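Local coordinates for putative uncharacterized protein (Legionella drancourtii, PDB 4JVS), which probably acts as a GTPase-activating protein, a Dot/Icm-secreted effector whose GAP domain would speed GTP hydrolysis by a small GTPase of the infected host cell, at residues Ala158-Leu163 and Ala211-Asp216. Numbering follows the deposited sequence.
Sequences AKMQRL and ALLAHD
Helix-helix packing within the N-terminal subdomain of the largely helical LepB GAP domain brings Lys159 and Met160 against Leu212 and Leu213. The beginning of helix 156-177 meets the C-terminal part of the next long helix, 193-214. Lys159 and Leu212 form the nearest backbone pair, with their CA atoms 9.1 Å apart, a spacing that leaves the join to side chains. The interface is small, 165 Å² over both sides; the closest atoms are carbons in every touching pair, and no hydrogen bond crosses between the segments.

Leu212 is the main projection from 211-216, and its CB is directed toward 158-163. Its CD1 branch lies against the methylene part of Lys159, reaching CD at 3.4 Å, and the two side chains meet at about a right angle. Beyond CG the lysine chain is extended (chi2 171°, chi3 -176°), which carries the aliphatic shaft past the leucine methyl and leaves the ammonium NZ 4.2 Å from Leu212 CD1. Lys159 NZ also forms a long, weak ion pair with Glu208, one turn earlier on helix 193-214, so the same lysine contributes both hydrocarbon packing and a loose charge contact.

Met160 supplies the buried half of the contact. Its side chain also touches Val74 and Cys78 of helix 60-80, Val209 of helix 193-214 and Trp84, so helix 60-80 packs on the same side chain that joins the pair. The chain bends at chi2 (-66°), and its terminal methyl approaches both leucines across the contact: Met160 CE lies 4.4 Å from Leu212 CD1 and, on an oblique approach between the side chains, 4.1 Å from Leu213 CD1.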
loop_
_atom_site.group_PDB
_atom_site.type_symbol
_atom_site.label_atom_id
_atom_site.label_comp_id
_atom_site.label_asym_id
_atom_site.label_seq_id
_atom_site.Cartn_x
_atom_site.Cartn_y
_atom_site.Cartn_z
ATOM N N ALA A 158 4.540 -14.850 6.316
ATOM C CA ALA A 158 3.267 -14.863 5.612
ATOM C C ALA A 158 2.102 -14.826 6.585
ATOM O O ALA A 158 1.064 -14.244 6.280
ATOM C CB ALA A 158 3.166 -16.078 4.717
ATOM N N LYS A 159 2.280 -15.435 7.756
ATOM C CA LYS A 159 1.223 -15.463 8.762
ATOM C C LYS A 159 1.031 -14.106 9.433
ATOM O O LYS A 159 -0.100 -13.690 9.690
ATOM C CB LYS A 159 1.481 -16.565 9.797
ATOM C CG LYS A 159 1.234 -17.969 9.242
ATOM C CD LYS A 159 1.690 -19.080 10.182
ATOM C CE LYS A 159 1.514 -20.460 9.549
ATOM N NZ LYS A 159 1.924 -21.551 10.478
ATOM N N MET A 160 2.144 -13.423 9.704
ATOM C CA MET A 160 2.137 -12.119 10.355
ATOM C C MET A 160 1.542 -11.080 9.432
ATOM O O MET A 160 0.742 -10.243 9.848
ATOM C CB MET A 160 3.559 -11.695 10.693
ATOM C CG MET A 160 4.284 -12.665 11.591
ATOM S SD MET A 160 3.557 -12.748 13.231
ATOM C CE MET A 160 4.207 -14.331 13.763
ATOM N N GLN A 161 1.952 -11.134 8.173
ATOM C CA GLN A 161 1.475 -10.198 7.169
ATOM C C GLN A 161 -0.020 -10.401 6.929
ATOM O O GLN A 161 -0.750 -9.472 6.581
ATOM C CB GLN A 161 2.280 -10.392 5.885
ATOM C CG GLN A 161 1.867 -9.530 4.732
ATOM C CD GLN A 161 3.030 -8.773 4.149
ATOM O OE1 GLN A 161 3.633 -7.942 4.825
ATOM N NE2 GLN A 161 3.360 -9.055 2.887
ATOM N N ARG A 162 -0.481 -11.585 7.197
ATOM C CA ARG A 162 -1.818 -11.973 6.894
ATOM C C ARG A 162 -2.719 -11.513 7.985
ATOM O O ARG A 162 -3.832 -11.147 7.745
ATOM C CB ARG A 162 -1.805 -13.481 6.797
ATOM C CG ARG A 162 -2.957 -14.154 6.237
ATOM C CD ARG A 162 -2.647 -15.593 6.197
ATOM N NE ARG A 162 -1.898 -15.900 4.995
ATOM C CZ ARG A 162 -1.107 -16.945 4.842
ATOM N NH1 ARG A 162 -0.930 -17.786 5.826
ATOM N NH2 ARG A 162 -0.482 -17.122 3.703
ATOM N N LEU A 163 -2.226 -11.569 9.200
ATOM C CA LEU A 163 -2.911 -11.018 10.365
ATOM C C LEU A 163 -2.956 -9.499 10.254
ATOM O O LEU A 163 -3.934 -8.848 10.613
ATOM C CB LEU A 163 -2.158 -11.415 11.642
ATOM C CG LEU A 163 -2.548 -10.713 12.949
ATOM C CD1 LEU A 163 -3.877 -11.229 13.476
ATOM C CD2 LEU A 163 -1.450 -10.828 14.007
ATOM N N ALA A 211 0.049 -18.682 18.367
ATOM C CA ALA A 211 0.514 -20.059 18.498
ATOM C C ALA A 211 1.957 -20.199 18.052
ATOM O O ALA A 211 2.699 -21.027 18.575
ATOM C CB ALA A 211 -0.366 -20.989 17.694
ATOM N N LEU A 212 2.349 -19.373 17.115
ATOM C CA LEU A 212 3.695 -19.346 16.646
ATOM C C LEU A 212 4.587 -18.757 17.677
ATOM O O LEU A 212 5.729 -19.103 17.761
ATOM C CB LEU A 212 3.761 -18.507 15.403
ATOM C CG LEU A 212 3.407 -19.340 14.210
ATOM C CD1 LEU A 212 3.566 -18.567 12.929
ATOM C CD2 LEU A 212 4.358 -20.502 14.215
ATOM N N LEU A 213 4.069 -17.729 18.296
ATOM C CA LEU A 213 4.739 -16.942 19.289
ATOM C C LEU A 213 4.975 -17.684 20.576
ATOM O O LEU A 213 5.874 -17.376 21.300
ATOM C CB LEU A 213 3.960 -15.659 19.529
ATOM C CG LEU A 213 4.459 -14.383 18.879
ATOM C CD1 LEU A 213 5.341 -14.603 17.681
ATOM C CD2 LEU A 213 3.306 -13.496 18.529
ATOM N N ALA A 214 4.133 -18.648 20.857
ATOM C CA ALA A 214 4.189 -19.336 22.105
ATOM C C ALA A 214 5.391 -20.210 22.233
ATOM O O ALA A 214 5.911 -20.357 23.308
ATOM C CB ALA A 214 2.983 -20.099 22.302
ATOM N N HIS A 215 5.848 -20.791 21.142
ATOM C CA HIS A 215 7.031 -21.619 21.211
ATOM C C HIS A 215 8.191 -20.763 21.561
ATOM O O HIS A 215 8.465 -19.793 20.898
ATOM C CB HIS A 215 7.354 -22.337 19.909
ATOM C CG HIS A 215 8.663 -23.067 19.962
ATOM N ND1 HIS A 215 9.758 -22.565 20.629
ATOM C CD2 HIS A 215 9.038 -24.276 19.489
ATOM C CE1 HIS A 215 10.759 -23.419 20.541
ATOM N NE2 HIS A 215 10.347 -24.467 19.856
ATOM N N ASP A 216 8.889 -21.147 22.606
ATOM C CA ASP A 216 9.971 -20.344 23.105
ATOM C C ASP A 216 11.200 -21.191 23.350
ATOM O O ASP A 216 12.309 -20.793 23.013
ATOM C CB ASP A 216 9.536 -19.657 24.368
#